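Local coordinates for DUF4785 domain-containing protein (Legionella pneumophila subsp. pneumophila, PDB 4KH9) that is of unknown function but binds calcium ions and is built from three domains, the second and third of them related to the immunoglobulin-like E-set group, at residues 26-31 with 314-319; 40-45 with 169-174; 50-55 with 150-155; 88-93 with 134-139; 268-273 with 285-290. All coordinates share one frame; numbering follows the deposited sequence.

Contact 1 of 5, residues 26-31 with 314-319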
# COMPACT_ATOMS: atom_id res chain seq x y z
N HIS A 26 -14.21 6.69 28.25
CA HIS A 26 -14.65 7.87 27.54
C HIS A 26 -13.56 8.92 27.62
O HIS A 26 -13.06 9.22 28.71
CB HIS A 26 -15.98 8.40 28.07
CG HIS A 26 -16.54 9.48 27.21
ND1 HIS A 26 -16.11 10.79 27.33
CD2 HIS A 26 -17.45 9.40 26.21
CE1 HIS A 26 -16.80 11.46 26.42
NE2 HIS A 26 -17.62 10.67 25.73
N ASP A 27 -13.17 9.44 26.47
CA ASP A 27 -12.17 10.49 26.34
C ASP A 27 -12.72 11.61 25.52
O ASP A 27 -13.65 11.42 24.74
CB ASP A 27 -10.88 9.96 25.68
CG ASP A 27 -10.12 8.97 26.52
OD1 ASP A 27 -9.50 9.40 27.52
OD2 ASP A 27 -10.09 7.79 26.15
N LYS A 28 -12.14 12.78 25.73
CA LYS A 28 -12.41 14.04 25.08
C LYS A 28 -11.11 14.78 24.91
O LYS A 28 -10.21 14.67 25.76
CB LYS A 28 -13.40 14.90 25.91
CG LYS A 28 -14.85 14.41 25.97
CD LYS A 28 -15.80 15.32 26.77
CE LYS A 28 -15.75 15.07 28.26
NZ LYS A 28 -16.84 15.76 28.99
N TRP A 29 -10.97 15.52 23.82
CA TRP A 29 -9.78 16.33 23.62
C TRP A 29 -10.12 17.52 22.76
O TRP A 29 -11.03 17.46 21.93
CB TRP A 29 -8.59 15.53 23.02
CG TRP A 29 -8.84 14.81 21.73
CD1 TRP A 29 -8.63 15.30 20.47
CD2 TRP A 29 -9.22 13.44 21.57
NE1 TRP A 29 -8.89 14.32 19.54
CE2 TRP A 29 -9.25 13.16 20.19
CE3 TRP A 29 -9.57 12.41 22.47
CZ2 TRP A 29 -9.58 11.90 19.68
CZ3 TRP A 29 -9.91 11.16 21.97
CH2 TRP A 29 -9.94 10.92 20.59
N GLU A 30 -9.37 18.60 22.99
CA GLU A 30 -9.45 19.85 22.25
C GLU A 30 -8.83 19.68 20.89
O GLU A 30 -7.87 18.92 20.77
CB GLU A 30 -8.69 20.97 23.01
CG GLU A 30 -8.93 21.08 24.50
CD GLU A 30 -7.77 21.67 25.30
OE1 GLU A 30 -7.58 22.91 25.27
OE2 GLU A 30 -7.07 20.89 25.99
N ILE A 31 -9.33 20.39 19.88
CA ILE A 31 -8.72 20.40 18.54
C ILE A 31 -9.02 21.76 17.91
O ILE A 31 -9.83 22.53 18.44
CB ILE A 31 -9.06 19.23 17.59
CG1 ILE A 31 -10.57 18.93 17.52
CG2 ILE A 31 -8.20 17.97 17.89
CD1 ILE A 31 -10.93 18.26 16.18
N GLN A 314 -14.44 20.23 19.94
CA GLN A 314 -13.95 19.11 20.73
C GLN A 314 -14.19 17.77 20.05
O GLN A 314 -15.16 17.61 19.30
CB GLN A 314 -14.70 19.12 22.08
CG GLN A 314 -14.09 18.26 23.18
CD GLN A 314 -14.84 18.34 24.48
OE1 GLN A 314 -16.08 18.34 24.54
NE2 GLN A 314 -14.08 18.39 25.56
N THR A 315 -13.32 16.80 20.34
CA THR A 315 -13.47 15.43 19.89
C THR A 315 -13.81 14.58 21.11
O THR A 315 -13.26 14.82 22.19
CB THR A 315 -12.20 14.91 19.16
OG1 THR A 315 -11.89 15.79 18.09
CG2 THR A 315 -12.38 13.50 18.58
N SER A 316 -14.72 13.60 20.94
CA SER A 316 -15.15 12.67 21.98
C SER A 316 -14.97 11.26 21.49
O SER A 316 -15.18 11.00 20.31
CB SER A 316 -16.61 12.93 22.36
OG SER A 316 -17.12 11.92 23.22
N GLN A 317 -14.57 10.36 22.38
CA GLN A 317 -14.36 8.98 22.03
C GLN A 317 -14.84 8.03 23.13
O GLN A 317 -14.38 8.12 24.26
CB GLN A 317 -12.87 8.73 21.72
CG GLN A 317 -12.60 7.32 21.26
CD GLN A 317 -11.19 7.14 20.80
OE1 GLN A 317 -10.88 7.32 19.63
NE2 GLN A 317 -10.30 6.80 21.72
N ARG A 318 -15.72 7.09 22.76
CA ARG A 318 -16.22 6.03 23.63
C ARG A 318 -15.65 4.70 23.17
O ARG A 318 -15.96 4.26 22.07
CB ARG A 318 -17.77 6.01 23.62
CG ARG A 318 -18.43 4.80 24.35
CD ARG A 318 -18.30 4.83 25.88
NE ARG A 318 -18.98 5.99 26.45
CZ ARG A 318 -19.05 6.28 27.74
NH1 ARG A 318 -18.51 5.47 28.64
NH2 ARG A 318 -19.66 7.38 28.15
N ALA A 319 -14.82 4.07 23.99
CA ALA A 319 -14.20 2.77 23.69
C ALA A 319 -14.66 1.73 24.70
O ALA A 319 -14.61 1.97 25.91
CB ALA A 319 -12.68 2.89 23.68
O HOH W 1 -11.82 6.47 24.61
O HOH W 2 -9.04 14.38 16.68
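Thr315 CB rests on the indole face of Trp29, over the five-membered ring, a CH-pi contact 3.6 Å from the centroid. Gln317 CB meets the six-membered ring obliquely, 3.8 Å from Trp29 CH2. The indole reaches this place with CG between its backbone N and carbonyl carbon (chi1 56°). Four backbone hydrogen bonds join the strands: Asp27 and Gln317 exchange two, and Trp29 and Thr315 two more, the straightest running from Thr315 N to Trp29 O at 2.9 Å (180° at the hydrogen). Two waters add polar contacts on the indole side: one takes the N-H of Trp29 NE1 at 2.9 Å, and the other lies 2.7 Å from Asp27 OD2, near Gln317 O and NE2. On the other side of the sheet, His26 CB lies 3.7 Å from Arg318 CZ, over the centre of the guanidinium, whose NE is bound to the carbonyl of Gln330. His26 NE2 is hydrogen-bonded to the backbone N of Thr332, and Lys28 makes a salt bridge with Asp334. The whole is an edge-strand addition: residues from near the N-terminus complete one sheet of the C-terminal E-set beta-sandwich.

Contact 2 of 5, residues 40-45 with 169-174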
# COMPACT_ATOMS: atom_id res chain seq x y z
N ILE A 40 -4.73 12.03 -0.12
CA ILE A 40 -5.97 12.06 -0.90
C ILE A 40 -5.89 11.01 -2.02
O ILE A 40 -6.92 10.48 -2.42
CB ILE A 40 -6.33 13.48 -1.47
CG1 ILE A 40 -5.28 14.03 -2.47
CG2 ILE A 40 -6.62 14.50 -0.35
CD1 ILE A 40 -5.74 14.09 -3.92
N SER A 41 -4.66 10.72 -2.50
CA SER A 41 -4.43 9.79 -3.59
C SER A 41 -3.27 8.87 -3.32
O SER A 41 -2.33 9.27 -2.65
CB SER A 41 -4.15 10.57 -4.87
OG SER A 41 -4.31 9.76 -6.02
N ASN A 42 -3.32 7.63 -3.85
CA ASN A 42 -2.23 6.67 -3.70
C ASN A 42 -1.52 6.54 -5.04
O ASN A 42 -0.92 5.49 -5.31
CB ASN A 42 -2.71 5.29 -3.15
CG ASN A 42 -3.69 4.51 -4.00
OD1 ASN A 42 -4.05 4.93 -5.11
ND2 ASN A 42 -4.14 3.35 -3.49
N VAL A 43 -1.58 7.59 -5.90
CA VAL A 43 -0.84 7.61 -7.18
C VAL A 43 0.65 7.35 -6.85
O VAL A 43 1.18 7.92 -5.91
CB VAL A 43 -1.04 8.93 -8.00
CG1 VAL A 43 -0.12 8.99 -9.22
CG2 VAL A 43 -2.49 9.10 -8.42
N ARG A 44 1.27 6.44 -7.58
CA ARG A 44 2.65 6.08 -7.39
C ARG A 44 3.33 5.91 -8.74
O ARG A 44 2.79 5.21 -9.60
CB ARG A 44 2.77 4.79 -6.54
CG ARG A 44 2.70 5.01 -5.04
CD ARG A 44 3.94 5.71 -4.52
NE ARG A 44 3.84 6.07 -3.11
CZ ARG A 44 3.41 7.25 -2.67
NH1 ARG A 44 3.03 8.19 -3.53
NH2 ARG A 44 3.37 7.50 -1.37
N ARG A 45 4.50 6.55 -8.92
CA ARG A 45 5.29 6.37 -10.13
C ARG A 45 6.56 5.54 -9.83
O ARG A 45 7.15 5.66 -8.76
CB ARG A 45 5.64 7.70 -10.76
CG ARG A 45 4.40 8.40 -11.36
CD ARG A 45 4.74 9.74 -12.02
NE ARG A 45 4.96 10.82 -11.07
CZ ARG A 45 3.99 11.59 -10.58
NH1 ARG A 45 2.73 11.40 -10.96
NH2 ARG A 45 4.27 12.55 -9.71
N ASP A 169 -8.88 3.45 -7.12
CA ASP A 169 -9.95 4.47 -7.07
C ASP A 169 -10.24 4.94 -5.64
O ASP A 169 -10.95 5.94 -5.45
CB ASP A 169 -11.23 3.96 -7.73
CG ASP A 169 -11.85 2.68 -7.18
OD1 ASP A 169 -11.12 1.84 -6.63
OD2 ASP A 169 -13.04 2.44 -7.45
N SER A 170 -9.71 4.24 -4.63
CA SER A 170 -9.89 4.57 -3.21
C SER A 170 -8.66 4.14 -2.44
O SER A 170 -7.86 3.33 -2.92
CB SER A 170 -11.15 3.91 -2.67
OG SER A 170 -11.31 4.12 -1.27
N LEU A 171 -8.50 4.73 -1.23
CA LEU A 171 -7.39 4.43 -0.31
C LEU A 171 -7.80 3.34 0.62
O LEU A 171 -6.94 2.65 1.18
CB LEU A 171 -7.01 5.68 0.52
CG LEU A 171 -6.31 6.84 -0.17
CD1 LEU A 171 -6.17 7.98 0.79
CD2 LEU A 171 -4.93 6.47 -0.57
N HIS A 172 -9.12 3.23 0.85
CA HIS A 172 -9.69 2.29 1.80
C HIS A 172 -10.86 1.56 1.18
O HIS A 172 -11.71 2.16 0.53
CB HIS A 172 -10.14 3.01 3.09
CG HIS A 172 -9.26 4.13 3.55
ND1 HIS A 172 -8.14 3.90 4.33
CD2 HIS A 172 -9.39 5.47 3.35
CE1 HIS A 172 -7.58 5.09 4.53
NE2 HIS A 172 -8.31 6.07 3.98
N TYR A 173 -10.91 0.26 1.42
CA TYR A 173 -11.97 -0.61 0.94
C TYR A 173 -12.46 -1.51 2.06
O TYR A 173 -11.79 -1.67 3.07
CB TYR A 173 -11.43 -1.50 -0.22
CG TYR A 173 -10.96 -0.77 -1.45
CD1 TYR A 173 -11.83 -0.49 -2.49
CD2 TYR A 173 -9.63 -0.38 -1.58
CE1 TYR A 173 -11.39 0.16 -3.65
CE2 TYR A 173 -9.18 0.30 -2.72
CZ TYR A 173 -10.07 0.56 -3.75
OH TYR A 173 -9.62 1.19 -4.86
N GLN A 174 -13.60 -2.15 1.84
CA GLN A 174 -14.16 -3.10 2.78
C GLN A 174 -14.62 -4.35 2.02
O GLN A 174 -14.67 -4.35 0.79
CB GLN A 174 -15.32 -2.50 3.60
CG GLN A 174 -14.85 -1.45 4.60
CD GLN A 174 -15.79 -1.32 5.79
OE1 GLN A 174 -16.92 -0.83 5.67
NE2 GLN A 174 -15.37 -1.79 6.96
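Asn42 CB and the CD2 methyl of Leu171 carry this small contact; the two rings beside it belong to residues 169-174 and do not meet residues 40-45. Leu171 CB lies 3.6 Å above one face of the His172 imidazole, displaced toward its rim; the phenol of Tyr173 has Asp169 OD1 at its edge, in the ring plane. Across the contact, Leu171 CD2 comes within 3.6 Å of Asn42 CB, the two side chains sliding past each other in opposite directions. The second methyl, Leu171 CD1, stops 4.1 Å from Ile40 O, so the two methyls of Leu171 reach from Ile40 to Asn42. With its CG set between the backbone N and carbonyl carbon (chi1 62°), Asn42 turns its amide toward Thr168 and Ala260, whose oxygens accept from ND2; Ser170 O is 3.8 Å from Asn42 ND2. Ser170 OG folds back to donate to His172 O at 2.7 Å. The contact thus lies where the link from the N-terminal region meets the central domain: strand 44-46 borders strand 163-168 at one edge of the central sheet, strand 172-174 runs parallel to strand 251-264 at the other, and Asn42 bridges strands 163-168 and 251-264.

Contact 3 of 5, residues 50-55 with 150-155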
# COMPACT_ATOMS: atom_id res chain seq x y z
N LYS A 50 11.35 -4.63 -10.49
CA LYS A 50 11.84 -5.62 -9.54
C LYS A 50 11.38 -6.96 -9.99
O LYS A 50 10.25 -7.06 -10.46
CB LYS A 50 11.37 -5.36 -8.09
CG LYS A 50 11.95 -4.13 -7.42
CD LYS A 50 11.46 -3.99 -5.98
CE LYS A 50 12.09 -2.79 -5.31
NZ LYS A 50 11.41 -2.48 -4.02
N GLU A 51 12.24 -7.98 -9.89
CA GLU A 51 11.82 -9.34 -10.21
C GLU A 51 12.56 -10.37 -9.38
O GLU A 51 13.70 -10.14 -8.96
CB GLU A 51 11.98 -9.69 -11.69
CG GLU A 51 13.41 -9.69 -12.23
CD GLU A 51 13.51 -10.07 -13.69
OE1 GLU A 51 12.54 -10.67 -14.22
OE2 GLU A 51 14.57 -9.82 -14.30
N ARG A 52 11.91 -11.52 -9.19
CA ARG A 52 12.48 -12.68 -8.53
C ARG A 52 13.07 -13.53 -9.59
O ARG A 52 12.43 -13.75 -10.61
CB ARG A 52 11.40 -13.44 -7.72
CG ARG A 52 10.80 -12.61 -6.61
CD ARG A 52 10.01 -13.44 -5.64
NE ARG A 52 9.88 -12.75 -4.36
CZ ARG A 52 9.38 -13.29 -3.25
NH1 ARG A 52 8.96 -14.55 -3.26
NH2 ARG A 52 9.30 -12.58 -2.13
N ILE A 53 14.28 -13.99 -9.40
CA ILE A 53 14.97 -14.83 -10.36
C ILE A 53 15.57 -16.05 -9.62
O ILE A 53 15.88 -15.96 -8.44
CB ILE A 53 16.07 -14.08 -11.17
CG1 ILE A 53 17.25 -13.67 -10.29
CG2 ILE A 53 15.51 -12.87 -11.96
CD1 ILE A 53 18.46 -13.69 -10.94
N SER A 54 15.74 -17.15 -10.33
CA SER A 54 16.33 -18.34 -9.74
C SER A 54 17.79 -18.43 -10.07
O SER A 54 18.26 -17.78 -10.99
CB SER A 54 15.60 -19.59 -10.24
OG SER A 54 15.89 -19.79 -11.61
N LEU A 55 18.50 -19.29 -9.35
CA LEU A 55 19.90 -19.60 -9.61
C LEU A 55 20.04 -20.22 -11.03
O LEU A 55 20.97 -19.89 -11.74
CB LEU A 55 20.40 -20.55 -8.52
CG LEU A 55 21.87 -20.89 -8.50
CD1 LEU A 55 22.76 -19.63 -8.35
CD2 LEU A 55 22.16 -21.90 -7.42
N ALA A 150 17.10 -18.52 -4.94
CA ALA A 150 16.49 -17.40 -5.63
C ALA A 150 16.97 -16.05 -5.10
O ALA A 150 17.57 -15.94 -4.01
CB ALA A 150 14.98 -17.49 -5.53
N TYR A 151 16.79 -15.02 -5.93
CA TYR A 151 17.24 -13.66 -5.69
C TYR A 151 16.23 -12.66 -6.14
O TYR A 151 15.48 -12.93 -7.06
CB TYR A 151 18.56 -13.38 -6.50
CG TYR A 151 19.61 -14.45 -6.28
CD1 TYR A 151 19.52 -15.69 -6.92
CD2 TYR A 151 20.62 -14.28 -5.34
CE1 TYR A 151 20.42 -16.72 -6.64
CE2 TYR A 151 21.52 -15.30 -5.05
CZ TYR A 151 21.41 -16.52 -5.70
OH TYR A 151 22.25 -17.57 -5.41
N MSE A 152 16.24 -11.51 -5.49
CA MSE A 152 15.44 -10.35 -5.88
C MSE A 152 16.35 -9.42 -6.63
O MSE A 152 17.40 -9.02 -6.10
CB MSE A 152 14.79 -9.66 -4.67
CG MSE A 152 13.91 -8.45 -5.06
SE MSE A 152 12.31 -8.92 -6.06
CE MSE A 152 11.24 -9.58 -4.56
N ILE A 153 16.01 -9.11 -7.87
CA ILE A 153 16.75 -8.17 -8.69
C ILE A 153 15.94 -6.90 -8.71
O ILE A 153 14.77 -6.94 -9.08
CB ILE A 153 17.06 -8.66 -10.13
CG1 ILE A 153 17.66 -10.08 -10.17
CG2 ILE A 153 17.95 -7.63 -10.90
CD1 ILE A 153 18.95 -10.30 -9.50
N SER A 154 16.56 -5.80 -8.36
CA SER A 154 15.92 -4.50 -8.39
C SER A 154 16.71 -3.58 -9.32
O SER A 154 17.93 -3.46 -9.18
CB SER A 154 15.80 -3.92 -6.99
OG SER A 154 15.17 -2.66 -7.04
N VAL A 155 16.05 -3.00 -10.30
CA VAL A 155 16.68 -2.10 -11.26
C VAL A 155 16.02 -0.75 -11.16
O VAL A 155 14.84 -0.64 -11.46
CB VAL A 155 16.64 -2.64 -12.72
CG1 VAL A 155 17.29 -1.66 -13.70
CG2 VAL A 155 17.29 -4.04 -12.83
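Glu51 and Ile153, then Ile53 and Tyr151, form two hydrogen-bonded pairs of a regular antiparallel pairing, strands 50-54 and 150-155 running at 150° with four backbone bonds, of which Ile153 N to Glu51 O (2.8 Å, 173°) is the straightest. Side chains then divide between the two sides of the sheet. On one, Ile53 and Ile153 meet through their CG1 atoms at 3.6 Å, and their CD1 methyls touch at 3.7 Å. Tyr151 lays its CB beside Ile53 CG1, while its OH reaches Leu55 CD1 at 3.6 Å, just past the strand end, where Ser54 N-caps helix 55-60. On the other side Met152, a selenomethionine, in one of its two conformers puts SE 3.4 Å from Glu51 O and CE 3.5 Å from Arg52 NE, at the edge of that poorly ordered guanidinium. Lys50 lies extended alongside Ser154, its CE 3.5 Å from Ser154 OG. The chemistry thus differs between sides: Ile53 packs on Val62 and Leu58, and Tyr151 on Leu58, whereas long flexible chains cover the opposite side. Glu51, at the rim of the isoleucine and tyrosine side, turns its carboxylate to a salt bridge with Arg254, linking this strand to the central domain.

Contact 4 of 5, residues 88-93 with 134-139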
# COMPACT_ATOMS: atom_id res chain seq x y z
N ILE A 88 28.78 -9.69 -15.72
CA ILE A 88 27.81 -8.88 -16.44
C ILE A 88 28.33 -8.65 -17.89
O ILE A 88 29.49 -8.29 -18.13
CB ILE A 88 27.46 -7.55 -15.72
CG1 ILE A 88 26.23 -6.85 -16.36
CG2 ILE A 88 28.68 -6.63 -15.53
CD1 ILE A 88 25.54 -5.72 -15.49
N LYS A 89 27.43 -8.86 -18.83
CA LYS A 89 27.68 -8.65 -20.24
C LYS A 89 27.04 -7.31 -20.59
O LYS A 89 25.86 -7.10 -20.33
CB LYS A 89 27.14 -9.83 -21.04
CG LYS A 89 27.74 -9.99 -22.43
CD LYS A 89 27.19 -11.24 -23.08
CE LYS A 89 27.93 -11.60 -24.35
NZ LYS A 89 27.38 -12.83 -24.98
N THR A 90 27.83 -6.38 -21.12
CA THR A 90 27.32 -5.04 -21.47
C THR A 90 26.50 -5.12 -22.77
O THR A 90 26.55 -6.16 -23.44
CB THR A 90 28.51 -4.06 -21.60
OG1 THR A 90 29.31 -4.46 -22.73
CG2 THR A 90 29.35 -4.00 -20.34
N PRO A 91 25.78 -4.04 -23.18
CA PRO A 91 25.05 -4.10 -24.46
C PRO A 91 26.00 -4.29 -25.67
O PRO A 91 25.53 -4.74 -26.71
CB PRO A 91 24.32 -2.76 -24.50
CG PRO A 91 24.24 -2.31 -23.04
CD PRO A 91 25.57 -2.73 -22.53
N LYS A 92 27.33 -4.06 -25.52
CA LYS A 92 28.34 -4.22 -26.57
C LYS A 92 29.07 -5.58 -26.45
O LYS A 92 30.07 -5.81 -27.12
CB LYS A 92 29.35 -3.06 -26.58
CG LYS A 92 28.75 -1.66 -26.74
CD LYS A 92 28.14 -1.38 -28.10
CE LYS A 92 27.35 -0.09 -28.11
NZ LYS A 92 25.99 -0.24 -27.50
N ASN A 93 28.50 -6.49 -25.63
CA ASN A 93 28.94 -7.88 -25.43
C ASN A 93 30.34 -7.99 -24.81
O ASN A 93 31.07 -8.96 -25.07
CB ASN A 93 28.89 -8.67 -26.75
CG ASN A 93 27.52 -8.67 -27.35
OD1 ASN A 93 26.52 -8.92 -26.67
ND2 ASN A 93 27.44 -8.34 -28.62
N GLY A 134 20.95 -0.15 -22.30
CA GLY A 134 20.38 -1.16 -23.17
C GLY A 134 20.23 -2.48 -22.46
O GLY A 134 19.84 -2.53 -21.29
N LYS A 135 20.56 -3.57 -23.17
CA LYS A 135 20.40 -4.90 -22.63
C LYS A 135 21.72 -5.41 -22.06
O LYS A 135 22.69 -5.65 -22.79
CB LYS A 135 19.83 -5.85 -23.71
CG LYS A 135 19.78 -7.32 -23.32
CD LYS A 135 19.38 -8.16 -24.53
CE LYS A 135 19.94 -9.56 -24.46
NZ LYS A 135 19.48 -10.41 -25.61
N PHE A 136 21.75 -5.52 -20.73
CA PHE A 136 22.85 -6.08 -19.97
C PHE A 136 22.42 -7.49 -19.61
O PHE A 136 21.22 -7.76 -19.51
CB PHE A 136 23.19 -5.24 -18.73
CG PHE A 136 23.77 -3.86 -18.94
CD1 PHE A 136 22.95 -2.80 -19.32
CD2 PHE A 136 25.11 -3.61 -18.70
CE1 PHE A 136 23.49 -1.52 -19.49
CE2 PHE A 136 25.65 -2.33 -18.87
CZ PHE A 136 24.83 -1.28 -19.25
N ILE A 137 23.38 -8.40 -19.48
CA ILE A 137 23.09 -9.77 -19.11
C ILE A 137 23.87 -10.07 -17.82
O ILE A 137 25.09 -9.98 -17.80
CB ILE A 137 23.40 -10.79 -20.25
CG1 ILE A 137 22.58 -10.44 -21.53
CG2 ILE A 137 23.13 -12.27 -19.76
CD1 ILE A 137 22.79 -11.37 -22.74
N LEU A 138 23.15 -10.37 -16.75
CA LEU A 138 23.73 -10.74 -15.47
C LEU A 138 23.83 -12.24 -15.44
O LEU A 138 22.86 -12.92 -15.76
CB LEU A 138 22.87 -10.21 -14.31
CG LEU A 138 23.41 -10.44 -12.87
CD1 LEU A 138 24.72 -9.63 -12.60
CD2 LEU A 138 22.32 -10.12 -11.84
N LYS A 139 24.99 -12.75 -15.09
CA LYS A 139 25.21 -14.19 -15.11
C LYS A 139 26.05 -14.61 -13.91
O LYS A 139 26.89 -13.86 -13.39
CB LYS A 139 25.94 -14.58 -16.43
CG LYS A 139 26.03 -16.08 -16.75
CD LYS A 139 27.09 -16.36 -17.81
CE LYS A 139 26.54 -16.54 -19.21
NZ LYS A 139 25.91 -17.88 -19.39
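Ile88 opens the contact by extending its CD1 to 3.9 Å from Phe136 CD2; CG1 lies anti to the backbone N (chi1 -168°), which carries the methyl across to the phenyl group. Its CA also approaches Ile137 O, the acceptor that serves the next residue. Lys89 forms the one hydrogen-bonded pair here: its N donates to Ile137 O at 2.8 Å (168°), and its O receives Ile137 N at 2.9 Å. Their CB atoms face each other on the outer side, and the lysine chain runs on, fully extended, away from the partner. At Thr90 the strand gives way to a type I turn, closed by Asn93 N to Thr90 O, with Thr90 OG1 bound to the backbone N of Gln94. Thr90 CA still borders the phenyl ring obliquely, 3.8 Å from Phe136 CD2. Pro91 then delivers the main side-chain contact: CD stands over the centre of the ring, a CH-pi contact 3.7 Å from the centroid and 13° off its normal. The proline thus covers one face of the phenyl group, while its CA-H approaches Lys135 O, 3.3 Å from Pro91 CA. In the small antiparallel sheet of the N-terminal domain, strand 135-140 lies between strands 86-89 and 62-65; Phe136 also packs on Ile64, Thr66 and Ile127, and Ile88 continues to strand 95-97 through Leu96.

Contact 5 of 5, residues 268-273 with 285-290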
# COMPACT_ATOMS: atom_id res chain seq x y z
N ALA A 268 -18.78 -4.20 12.52
CA ALA A 268 -19.82 -3.47 13.26
C ALA A 268 -20.25 -2.25 12.47
O ALA A 268 -19.47 -1.70 11.67
CB ALA A 268 -19.31 -3.07 14.64
N SER A 269 -21.52 -1.84 12.66
CA SER A 269 -22.07 -0.69 11.96
C SER A 269 -22.89 0.19 12.88
O SER A 269 -23.53 -0.31 13.80
CB SER A 269 -22.94 -1.15 10.80
OG SER A 269 -22.17 -1.82 9.82
N LEU A 270 -22.87 1.50 12.63
CA LEU A 270 -23.70 2.49 13.32
C LEU A 270 -25.05 2.57 12.60
O LEU A 270 -25.07 2.55 11.35
CB LEU A 270 -23.02 3.87 13.36
CG LEU A 270 -21.62 3.96 13.97
CD1 LEU A 270 -21.07 5.36 13.81
CD2 LEU A 270 -21.62 3.55 15.45
N MSE A 271 -26.16 2.65 13.35
CA MSE A 271 -27.49 2.65 12.72
C MSE A 271 -28.29 3.95 12.95
O MSE A 271 -28.81 4.51 12.00
CB MSE A 271 -28.32 1.47 13.23
CG MSE A 271 -27.71 0.11 12.88
SE MSE A 271 -28.60 -1.35 13.80
CE MSE A 271 -30.41 -1.20 12.92
N ASN A 272 -28.43 4.38 14.20
CA ASN A 272 -29.24 5.56 14.55
C ASN A 272 -28.51 6.42 15.55
O ASN A 272 -27.91 5.87 16.47
CB ASN A 272 -30.60 5.14 15.15
CG ASN A 272 -31.49 4.31 14.26
OD1 ASN A 272 -32.34 4.83 13.52
ND2 ASN A 272 -31.37 2.98 14.38
N VAL A 273 -28.57 7.75 15.42
CA VAL A 273 -27.92 8.65 16.37
C VAL A 273 -28.98 9.67 16.83
O VAL A 273 -29.78 10.16 16.03
CB VAL A 273 -26.61 9.31 15.84
CG1 VAL A 273 -26.80 10.03 14.51
CG2 VAL A 273 -25.97 10.23 16.88
N VAL A 285 -25.81 6.31 20.19
CA VAL A 285 -25.78 5.70 18.85
C VAL A 285 -26.03 4.22 18.98
O VAL A 285 -25.39 3.56 19.81
CB VAL A 285 -24.44 5.96 18.08
CG1 VAL A 285 -24.58 5.65 16.59
CG2 VAL A 285 -23.95 7.38 18.26
N THR A 286 -26.90 3.66 18.12
CA THR A 286 -27.14 2.22 18.07
C THR A 286 -26.03 1.60 17.20
O THR A 286 -25.63 2.18 16.18
CB THR A 286 -28.57 1.91 17.57
OG1 THR A 286 -29.51 2.37 18.53
CG2 THR A 286 -28.81 0.44 17.29
N VAL A 287 -25.51 0.44 17.62
CA VAL A 287 -24.43 -0.28 16.93
C VAL A 287 -24.82 -1.75 16.77
O VAL A 287 -25.26 -2.37 17.72
CB VAL A 287 -23.06 -0.14 17.70
CG1 VAL A 287 -21.90 -0.71 16.89
CG2 VAL A 287 -22.77 1.29 18.13
N ASP A 288 -24.65 -2.30 15.57
CA ASP A 288 -24.86 -3.71 15.26
C ASP A 288 -23.46 -4.35 15.17
O ASP A 288 -22.64 -3.90 14.38
CB ASP A 288 -25.70 -3.90 13.98
CG ASP A 288 -26.09 -5.34 13.69
OD1 ASP A 288 -26.27 -6.12 14.66
OD2 ASP A 288 -26.26 -5.69 12.50
N VAL A 289 -23.14 -5.30 16.04
CA VAL A 289 -21.82 -5.93 16.12
C VAL A 289 -21.93 -7.39 15.67
O VAL A 289 -22.82 -8.10 16.14
CB VAL A 289 -21.23 -5.83 17.57
CG1 VAL A 289 -19.90 -6.55 17.70
CG2 VAL A 289 -21.10 -4.38 18.04
N ALA A 290 -21.01 -7.83 14.78
CA ALA A 290 -20.96 -9.20 14.25
C ALA A 290 -19.91 -10.03 14.97
O ALA A 290 -20.09 -11.25 15.11
CB ALA A 290 -20.66 -9.16 12.75
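Leu270 supplies the chief bump of this hairpin: its CD2 methyl settles between two valines of the opposite strand, 3.7 Å from Val287 CG2 and 3.8 Å from Val285 CG1. Leu270 and Val287 lie side by side, pointing the same way, while Val285 is crossed at a slant. Further along the same side, Val273 CG2 nests against Val285 CG2 at 3.8 Å, and at the other end Ala268, with its small CB, accommodates Val289 CG2 at 4.1 Å. A beta bulge at 271-272 interrupts the regular pairing. Met271 N and Asn272 O both bond to Thr286, at its O and N respectively, so two residues stand opposite one; the nitrogen of Met271 approaches from above the carbonyl plane. Asn272 N is left buried without a partner, although its side-chain OD1 binds Thr3. On the outer side, Met271, a selenomethionine, fills the hollow between Thr286 and Asp288, its SE 3.9 Å from Thr286 CG2 and equally far from Asp288 CB. Strand 2-3 flanks 268-278 and strand 325-333 flanks 281-289 in this antiparallel sheet, while the leucine and valine side faces strands 293-302 and 345-353 of the opposing sheet, through Leu297, Leu349 and Leu351.

How the contacts relate
The five contacts trace an elongated chain in which residues 26-31 return to the C-terminal domain. Contacts 1 and 5 lie there, their centres about 19 Å apart, one in each sheet of the sandwich. Contacts 3 and 4 lie at the far end, about 16 Å apart between centres, and touch through Ile153 CD1 and Leu138 CD2 at 4.1 Å, consistent with a shared core between their sheets. Contact 2 sits near the middle, with its nearest atoms about 6 Å from contact 5 and 10 Å from contact 3. A bound calcium ion lies about 9 Å from the Glu51 side chain of contact 3; Asp27 of contact 1 belongs to another calcium site, not occupied on this chain.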